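Local coordinates for protein (triosephosphate isomerase) (Thermotoga maritima, PDB 1B9B) that catalyses the interconversion of dihydroxyacetone phosphate and glyceraldehyde 3-phosphate, a step of glycolysis, as a triosephosphate isomerase of a thermophilic bacterium, at residues B[140-145]-B[186-191]; B[155-161]-B[199-203]. One frame throughout, in Å; residues are numbered along the deposited sequence.

In the fold
Both contacts lie on the outer, helical layer of a TIM barrel, where one beta-alpha unit meets the next. Following the chain, helix 140-152 comes first and supplies the near side of contact 1, then helix 157-162 supplies that of contact 2. Strand 164-167 enters the barrel, and helix 181-198 returns to close contact 1 across 40 residues. Helix 201-206 then closes contact 2 across 37, just ahead of strand 208-211. The two loops therefore cross rather than nest. Their centres lie 18 Å apart and their nearest atoms about 8 Å, so they do not touch: contact 1 joins the two long helices, contact 2 the two short helices that lead into neighbouring parallel strands.

Contact 1: residues B[140-145]-B[186-191]; sequences TFCVVE and EVHAFI
Phe141 turns the edge of its ring onto the face of Phe190, a T-shaped aromatic pair between two neighbouring outer helices of the TIM barrel. The planes stand at 89° and the centroids lie 4.8 Å apart. Between the two side chains, Phe141 CD2 comes nearest, over the Phe190 ring toward its rim at CG, while Phe141 CB rests over the same ring in a CH-pi contact, 4.1 Å from its centroid. Phe190 reaches across because its CG is anti to the backbone N (chi1 170°), which carries the ring across to the 140-145 backbone and brings CE2 beside the carbonyl O of Phe141. At the far end of the Phe141 ring, CZ meets the carboxylate of Glu186 near the ring plane. An alanine in place of Phe190 would probably open a gap between the helices and leave the Phe141 edge without the face it packs on.

The axes of the short segments cross at -46° and come within 10.6 Å, a spacing bridged by side chains. Deeper in, Val144 CG1 touches both CG1 and CD1 of Ile191, and Thr140 CG2 meets Val187 CG2 at 4.0 Å. Val144 and Val187 also pack on Tyr167 of strand 164-167, which joins this helix pair to the barrel wall. Cys142, whose side chain points away from 186-191, forms a disulfide with Cys142 of the second subunit. Glu145 OE2 forms a salt bridge with Arg149 of the same helix, while OE1 lies at the edge of the Phe190 ring, 3.8 Å from Phe190 CZ.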
ATOM      1  N   THR B 140      23.242   1.786   1.660  1.00 40.20           N
ATOM      2  CA  THR B 140      23.589   0.401   1.374  1.00 42.07           C
ATOM      3  C   THR B 140      23.638  -0.449   2.641  1.00 41.13           C
ATOM      4  O   THR B 140      22.926  -1.442   2.768  1.00 39.90           O
ATOM      5  CB  THR B 140      24.956   0.290   0.616  1.00 42.84           C
ATOM      6  OG1 THR B 140      24.818   0.816  -0.713  1.00 44.57           O
ATOM      7  CG2 THR B 140      25.406  -1.164   0.507  1.00 33.06           C
ATOM      8  N   PHE B 141      24.460  -0.036   3.591  1.00 43.80           N
ATOM      9  CA  PHE B 141      24.627  -0.795   4.818  1.00 43.65           C
ATOM     10  C   PHE B 141      23.409  -0.975   5.711  1.00 42.92           C
ATOM     11  O   PHE B 141      23.244  -2.032   6.327  1.00 42.22           O
ATOM     12  CB  PHE B 141      25.785  -0.204   5.600  1.00 46.59           C
ATOM     13  CG  PHE B 141      27.063  -0.208   4.831  1.00 51.81           C
ATOM     14  CD1 PHE B 141      27.354   0.820   3.947  1.00 54.49           C
ATOM     15  CD2 PHE B 141      27.944  -1.280   4.935  1.00 52.91           C
ATOM     16  CE1 PHE B 141      28.504   0.780   3.175  1.00 60.32           C
ATOM     17  CE2 PHE B 141      29.090  -1.332   4.172  1.00 54.39           C
ATOM     18  CZ  PHE B 141      29.375  -0.301   3.287  1.00 59.74           C
ATOM     19  N   CYS B 142      22.557   0.042   5.793  1.00 41.20           N
ATOM     20  CA  CYS B 142      21.355  -0.075   6.608  1.00 38.92           C
ATOM     21  C   CYS B 142      20.280  -0.864   5.883  1.00 39.77           C
ATOM     22  O   CYS B 142      19.431  -1.485   6.517  1.00 46.05           O
ATOM     23  CB  CYS B 142      20.821   1.295   7.004  1.00 33.74           C
ATOM     24  SG  CYS B 142      21.564   1.913   8.525  1.00 35.01           S
ATOM     25  N   VAL B 143      20.301  -0.840   4.556  1.00 36.24           N
ATOM     26  CA  VAL B 143      19.322  -1.615   3.810  1.00 35.87           C
ATOM     27  C   VAL B 143      19.701  -3.075   4.016  1.00 34.18           C
ATOM     28  O   VAL B 143      18.857  -3.906   4.328  1.00 38.18           O
ATOM     29  CB  VAL B 143      19.332  -1.287   2.295  1.00 34.38           C
ATOM     30  CG1 VAL B 143      18.647  -2.396   1.522  1.00 30.00           C
ATOM     31  CG2 VAL B 143      18.613   0.026   2.040  1.00 31.28           C
ATOM     32  N   VAL B 144      20.979  -3.384   3.862  1.00 33.01           N
ATOM     33  CA  VAL B 144      21.415  -4.759   4.052  1.00 36.34           C
ATOM     34  C   VAL B 144      21.229  -5.221   5.496  1.00 35.96           C
ATOM     35  O   VAL B 144      20.735  -6.329   5.731  1.00 31.38           O
ATOM     36  CB  VAL B 144      22.894  -4.955   3.624  1.00 33.69           C
ATOM     37  CG1 VAL B 144      23.450  -6.234   4.213  1.00 30.64           C
ATOM     38  CG2 VAL B 144      22.972  -5.037   2.120  1.00 31.36           C
ATOM     39  N   GLU B 145      21.611  -4.378   6.457  1.00 37.00           N
ATOM     40  CA  GLU B 145      21.471  -4.744   7.864  1.00 39.11           C
ATOM     41  C   GLU B 145      20.015  -5.021   8.230  1.00 39.94           C
ATOM     42  O   GLU B 145      19.708  -6.017   8.890  1.00 42.80           O
ATOM     43  CB  GLU B 145      22.027  -3.652   8.777  1.00 37.17           C
ATOM     44  CG  GLU B 145      21.883  -3.993  10.245  1.00 35.15           C
ATOM     45  CD  GLU B 145      22.583  -3.016  11.149  1.00 39.47           C
ATOM     46  OE1 GLU B 145      23.459  -2.281  10.657  1.00 41.14           O
ATOM     47  OE2 GLU B 145      22.271  -2.989  12.360  1.00 45.03           O
ATOM     48  N   GLU B 186      33.487  -5.325   0.015  1.00 50.18           N
ATOM     49  CA  GLU B 186      33.177  -4.378   1.081  1.00 50.31           C
ATOM     50  C   GLU B 186      31.915  -4.796   1.824  1.00 48.44           C
ATOM     51  O   GLU B 186      31.940  -5.002   3.038  1.00 52.53           O
ATOM     52  CB  GLU B 186      32.998  -2.959   0.529  1.00 52.76           C
ATOM     53  CG  GLU B 186      32.703  -1.938   1.613  1.00 62.45           C
ATOM     54  CD  GLU B 186      32.590  -0.519   1.091  1.00 69.60           C
ATOM     55  OE1 GLU B 186      31.722  -0.258   0.227  1.00 73.17           O
ATOM     56  OE2 GLU B 186      33.370   0.340   1.554  1.00 74.56           O
ATOM     57  N   VAL B 187      30.817  -4.929   1.088  1.00 42.26           N
ATOM     58  CA  VAL B 187      29.542  -5.321   1.665  1.00 36.98           C
ATOM     59  C   VAL B 187      29.605  -6.698   2.334  1.00 36.17           C
ATOM     60  O   VAL B 187      29.190  -6.855   3.479  1.00 35.87           O
ATOM     61  CB  VAL B 187      28.430  -5.301   0.586  1.00 35.22           C
ATOM     62  CG1 VAL B 187      27.117  -5.784   1.170  1.00 34.77           C
ATOM     63  CG2 VAL B 187      28.271  -3.888   0.043  1.00 26.01           C
ATOM     64  N   HIS B 188      30.129  -7.691   1.634  1.00 35.82           N
ATOM     65  CA  HIS B 188      30.228  -9.030   2.210  1.00 39.35           C
ATOM     66  C   HIS B 188      30.944  -9.009   3.549  1.00 38.77           C
ATOM     67  O   HIS B 188      30.610  -9.777   4.448  1.00 41.77           O
ATOM     68  CB  HIS B 188      30.980  -9.979   1.269  1.00 41.02           C
ATOM     69  CG  HIS B 188      30.161 -10.485   0.119  1.00 41.63           C
ATOM     70  ND1 HIS B 188      29.965 -11.829  -0.119  1.00 37.07           N
ATOM     71  CD2 HIS B 188      29.507  -9.828  -0.871  1.00 39.91           C
ATOM     72  CE1 HIS B 188      29.227 -11.978  -1.204  1.00 41.59           C
ATOM     73  NE2 HIS B 188      28.936 -10.780  -1.679  1.00 42.61           N
ATOM     74  N   ALA B 189      31.934  -8.137   3.680  1.00 39.76           N
ATOM     75  CA  ALA B 189      32.696  -8.037   4.921  1.00 42.47           C
ATOM     76  C   ALA B 189      31.836  -7.464   6.044  1.00 43.66           C
ATOM     77  O   ALA B 189      31.949  -7.874   7.202  1.00 41.93           O
ATOM     78  CB  ALA B 189      33.918  -7.172   4.706  1.00 42.12           C
ATOM     79  N   PHE B 190      30.989  -6.503   5.685  1.00 42.23           N
ATOM     80  CA  PHE B 190      30.072  -5.860   6.617  1.00 41.71           C
ATOM     81  C   PHE B 190      29.085  -6.903   7.140  1.00 42.85           C
ATOM     82  O   PHE B 190      28.996  -7.162   8.343  1.00 46.48           O
ATOM     83  CB  PHE B 190      29.319  -4.761   5.884  1.00 43.54           C
ATOM     84  CG  PHE B 190      28.181  -4.189   6.653  1.00 48.01           C
ATOM     85  CD1 PHE B 190      28.405  -3.395   7.766  1.00 50.21           C
ATOM     86  CD2 PHE B 190      26.876  -4.422   6.247  1.00 51.57           C
ATOM     87  CE1 PHE B 190      27.343  -2.838   8.464  1.00 50.45           C
ATOM     88  CE2 PHE B 190      25.804  -3.867   6.939  1.00 53.25           C
ATOM     89  CZ  PHE B 190      26.039  -3.074   8.049  1.00 50.98           C
ATOM     90  N   ILE B 191      28.347  -7.495   6.210  1.00 38.02           N
ATOM     91  CA  ILE B 191      27.369  -8.524   6.519  1.00 31.75           C
ATOM     92  C   ILE B 191      27.992  -9.574   7.426  1.00 34.84           C
ATOM     93  O   ILE B 191      27.290 -10.246   8.181  1.00 39.61           O
ATOM     94  CB  ILE B 191      26.871  -9.210   5.219  1.00 27.63           C
ATOM     95  CG1 ILE B 191      26.099  -8.196   4.380  1.00 25.37           C
ATOM     96  CG2 ILE B 191      26.017 -10.434   5.537  1.00 21.29           C
ATOM     97  CD1 ILE B 191      25.526  -8.759   3.113  1.00 30.88           C
TER

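Contact 2: residues B[155-161]-B[199-203]; sequences LDKEEAK and YDEET
Each segment runs from a loop into a short helix, and the backbones draw together at Lys157 and Tyr199 (CA to CA 6.2 Å) and again at Lys161 and Thr203 (5.7 Å). Asp156 is the N-cap of helix 157-162 and forms a capping box with Glu159. Asp200 N-caps helix 201-206: its OD1 accepts from Thr203 N, above the carboxylate plane, and from Thr203 OG1 at 2.6 Å, nearly along the C-O axis.

Lys157 spans the gap. With chi1 at -158° its chain leaves on the side away from the backbone N and runs extended until a bend at chi4 brings NZ among three partners. NZ forms salt bridges with Asp200 OD2 at 3.2 Å and Glu202 OE1 at 3.3 Å, and donates to Thr203 OG1 at 3.1 Å. That hydroxyl accepts from the lysine and donates to the cap, linking the two, and the ammonium charge probably offsets the negative charge of the two carboxylates. Lys161, by contrast, pairs with Glu158 of its own helix.

The Tyr199 ring lies with one face against Ala160 CB, 3.8 Å from the centroid, in a CH-pi contact, and its edge toward Leu155 O. Phe152 of helix 140-152 packs on both Ala160 and Tyr199. Two capped helices, each leading into one of the adjacent parallel strands 164-167 and 208-211, are thereby joined, as successive beta-alpha units are in a TIM barrel.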
ATOM      1  N   LEU B 155      16.000 -16.739  14.891  1.00 39.36           N
ATOM      2  CA  LEU B 155      16.883 -17.890  14.746  1.00 42.08           C
ATOM      3  C   LEU B 155      17.945 -17.825  15.827  1.00 46.10           C
ATOM      4  O   LEU B 155      18.176 -16.772  16.420  1.00 45.68           O
ATOM      5  CB  LEU B 155      17.569 -17.879  13.384  1.00 42.90           C
ATOM      6  CG  LEU B 155      16.677 -17.836  12.157  1.00 43.14           C
ATOM      7  CD1 LEU B 155      17.534 -17.982  10.917  1.00 43.83           C
ATOM      8  CD2 LEU B 155      15.663 -18.958  12.231  1.00 46.08           C
ATOM      9  N   ASP B 156      18.601 -18.948  16.077  1.00 50.01           N
ATOM     10  CA  ASP B 156      19.644 -18.988  17.087  1.00 55.30           C
ATOM     11  C   ASP B 156      20.941 -19.483  16.467  1.00 56.35           C
ATOM     12  O   ASP B 156      20.950 -19.953  15.331  1.00 57.59           O
ATOM     13  CB  ASP B 156      19.243 -19.911  18.232  1.00 58.73           C
ATOM     14  CG  ASP B 156      19.131 -21.348  17.797  1.00 64.35           C
ATOM     15  OD1 ASP B 156      20.116 -21.875  17.239  1.00 66.38           O
ATOM     16  OD2 ASP B 156      18.060 -21.953  18.010  1.00 72.77           O
ATOM     17  N   LYS B 157      22.022 -19.379  17.237  1.00 57.67           N
ATOM     18  CA  LYS B 157      23.357 -19.788  16.822  1.00 57.62           C
ATOM     19  C   LYS B 157      23.347 -21.015  15.910  1.00 59.61           C
ATOM     20  O   LYS B 157      23.924 -20.986  14.826  1.00 62.67           O
ATOM     21  CB  LYS B 157      24.214 -20.066  18.062  1.00 59.65           C
ATOM     22  CG  LYS B 157      25.710 -19.995  17.824  1.00 64.82           C
ATOM     23  CD  LYS B 157      26.496 -20.701  18.926  1.00 68.06           C
ATOM     24  CE  LYS B 157      27.998 -20.470  18.766  1.00 71.16           C
ATOM     25  NZ  LYS B 157      28.466 -20.694  17.365  1.00 70.95           N
ATOM     26  N   GLU B 158      22.690 -22.088  16.342  1.00 59.49           N
ATOM     27  CA  GLU B 158      22.623 -23.322  15.552  1.00 62.92           C
ATOM     28  C   GLU B 158      21.963 -23.152  14.185  1.00 60.09           C
ATOM     29  O   GLU B 158      22.558 -23.454  13.155  1.00 62.98           O
ATOM     30  CB  GLU B 158      21.871 -24.408  16.327  1.00 71.44           C
ATOM     31  CG  GLU B 158      22.746 -25.466  16.989  1.00 82.69           C
ATOM     32  CD  GLU B 158      23.889 -24.872  17.785  1.00 90.26           C
ATOM     33  OE1 GLU B 158      24.936 -24.559  17.178  1.00 93.29           O
ATOM     34  OE2 GLU B 158      23.733 -24.711  19.016  1.00 96.15           O
ATOM     35  N   GLU B 159      20.723 -22.682  14.185  1.00 57.67           N
ATOM     36  CA  GLU B 159      19.972 -22.485  12.953  1.00 53.83           C
ATOM     37  C   GLU B 159      20.633 -21.458  12.047  1.00 50.18           C
ATOM     38  O   GLU B 159      20.639 -21.605  10.824  1.00 46.43           O
ATOM     39  CB  GLU B 159      18.546 -22.046  13.296  1.00 55.58           C
ATOM     40  CG  GLU B 159      17.761 -23.109  14.040  1.00 58.20           C
ATOM     41  CD  GLU B 159      16.545 -22.559  14.742  1.00 62.86           C
ATOM     42  OE1 GLU B 159      16.410 -21.321  14.843  1.00 65.25           O
ATOM     43  OE2 GLU B 159      15.724 -23.376  15.206  1.00 70.36           O
ATOM     44  N   ALA B 160      21.193 -20.422  12.666  1.00 47.71           N
ATOM     45  CA  ALA B 160      21.857 -19.345  11.950  1.00 44.09           C
ATOM     46  C   ALA B 160      22.994 -19.838  11.066  1.00 44.89           C
ATOM     47  O   ALA B 160      23.184 -19.340   9.956  1.00 45.80           O
ATOM     48  CB  ALA B 160      22.376 -18.331  12.936  1.00 40.77           C
ATOM     49  N   LYS B 161      23.749 -20.815  11.554  1.00 43.81           N
ATOM     50  CA  LYS B 161      24.867 -21.354  10.792  1.00 46.13           C
ATOM     51  C   LYS B 161      24.422 -22.005   9.485  1.00 45.24           C
ATOM     52  O   LYS B 161      25.128 -21.946   8.472  1.00 46.74           O
ATOM     53  CB  LYS B 161      25.644 -22.366  11.641  1.00 48.29           C
ATOM     54  CG  LYS B 161      26.244 -21.762  12.900  1.00 61.06           C
ATOM     55  CD  LYS B 161      27.581 -22.398  13.270  1.00 69.80           C
ATOM     56  CE  LYS B 161      27.442 -23.846  13.713  1.00 74.08           C
ATOM     57  NZ  LYS B 161      26.759 -23.969  15.028  1.00 81.00           N
ATOM     58  N   TYR B 199      25.488 -12.783  16.440  1.00 42.97           N
ATOM     59  CA  TYR B 199      25.729 -14.060  17.092  1.00 45.88           C
ATOM     60  C   TYR B 199      27.143 -14.108  17.652  1.00 47.52           C
ATOM     61  O   TYR B 199      27.375 -13.664  18.768  1.00 49.76           O
ATOM     62  CB  TYR B 199      25.473 -15.222  16.122  1.00 45.28           C
ATOM     63  CG  TYR B 199      24.041 -15.274  15.624  1.00 46.66           C
ATOM     64  CD1 TYR B 199      23.642 -14.536  14.508  1.00 47.07           C
ATOM     65  CD2 TYR B 199      23.072 -16.017  16.299  1.00 46.42           C
ATOM     66  CE1 TYR B 199      22.318 -14.534  14.079  1.00 45.94           C
ATOM     67  CE2 TYR B 199      21.735 -16.020  15.878  1.00 44.05           C
ATOM     68  CZ  TYR B 199      21.370 -15.275  14.769  1.00 45.87           C
ATOM     69  OH  TYR B 199      20.059 -15.263  14.351  1.00 48.20           O
ATOM     70  N   ASP B 200      28.093 -14.638  16.893  1.00 50.73           N
ATOM     71  CA  ASP B 200      29.464 -14.695  17.373  1.00 53.73           C
ATOM     72  C   ASP B 200      30.447 -14.948  16.239  1.00 58.11           C
ATOM     73  O   ASP B 200      30.047 -15.132  15.096  1.00 62.02           O
ATOM     74  CB  ASP B 200      29.598 -15.760  18.464  1.00 48.91           C
ATOM     75  CG  ASP B 200      29.434 -17.160  17.940  1.00 55.03           C
ATOM     76  OD1 ASP B 200      28.821 -17.336  16.872  1.00 59.69           O
ATOM     77  OD2 ASP B 200      29.910 -18.096  18.606  1.00 60.69           O
ATOM     78  N   GLU B 201      31.737 -14.930  16.553  1.00 63.55           N
ATOM     79  CA  GLU B 201      32.764 -15.148  15.547  1.00 63.21           C
ATOM     80  C   GLU B 201      32.552 -16.475  14.850  1.00 60.60           C
ATOM     81  O   GLU B 201      32.482 -16.537  13.625  1.00 58.88           O
ATOM     82  CB  GLU B 201      34.152 -15.126  16.191  1.00 72.33           C
ATOM     83  CG  GLU B 201      34.678 -13.735  16.526  1.00 84.51           C
ATOM     84  CD  GLU B 201      34.845 -12.851  15.291  1.00 92.90           C
ATOM     85  OE1 GLU B 201      35.428 -13.317  14.282  1.00 98.12           O
ATOM     86  OE2 GLU B 201      34.401 -11.682  15.332  1.00 97.31           O
ATOM     87  N   GLU B 202      32.448 -17.538  15.639  1.00 58.95           N
ATOM     88  CA  GLU B 202      32.248 -18.865  15.089  1.00 58.54           C
ATOM     89  C   GLU B 202      31.136 -18.888  14.058  1.00 56.67           C
ATOM     90  O   GLU B 202      31.323 -19.359  12.943  1.00 58.56           O
ATOM     91  CB  GLU B 202      31.922 -19.861  16.199  1.00 65.13           C
ATOM     92  CG  GLU B 202      31.357 -21.176  15.676  1.00 77.14           C
ATOM     93  CD  GLU B 202      31.116 -22.198  16.770  1.00 84.73           C
ATOM     94  OE1 GLU B 202      31.521 -21.947  17.926  1.00 88.79           O
ATOM     95  OE2 GLU B 202      30.528 -23.259  16.468  1.00 90.08           O
ATOM     96  N   THR B 203      29.974 -18.376  14.437  1.00 55.34           N
ATOM     97  CA  THR B 203      28.832 -18.357  13.539  1.00 52.29           C
ATOM     98  C   THR B 203      29.081 -17.571  12.258  1.00 48.60           C
ATOM     99  O   THR B 203      28.906 -18.095  11.159  1.00 48.42           O
ATOM    100  CB  THR B 203      27.593 -17.795  14.251  1.00 52.26           C
ATOM    101  OG1 THR B 203      27.240 -18.669  15.330  1.00 56.25           O
ATOM    102  CG2 THR B 203      26.423 -17.700  13.295  1.00 53.11           C
TER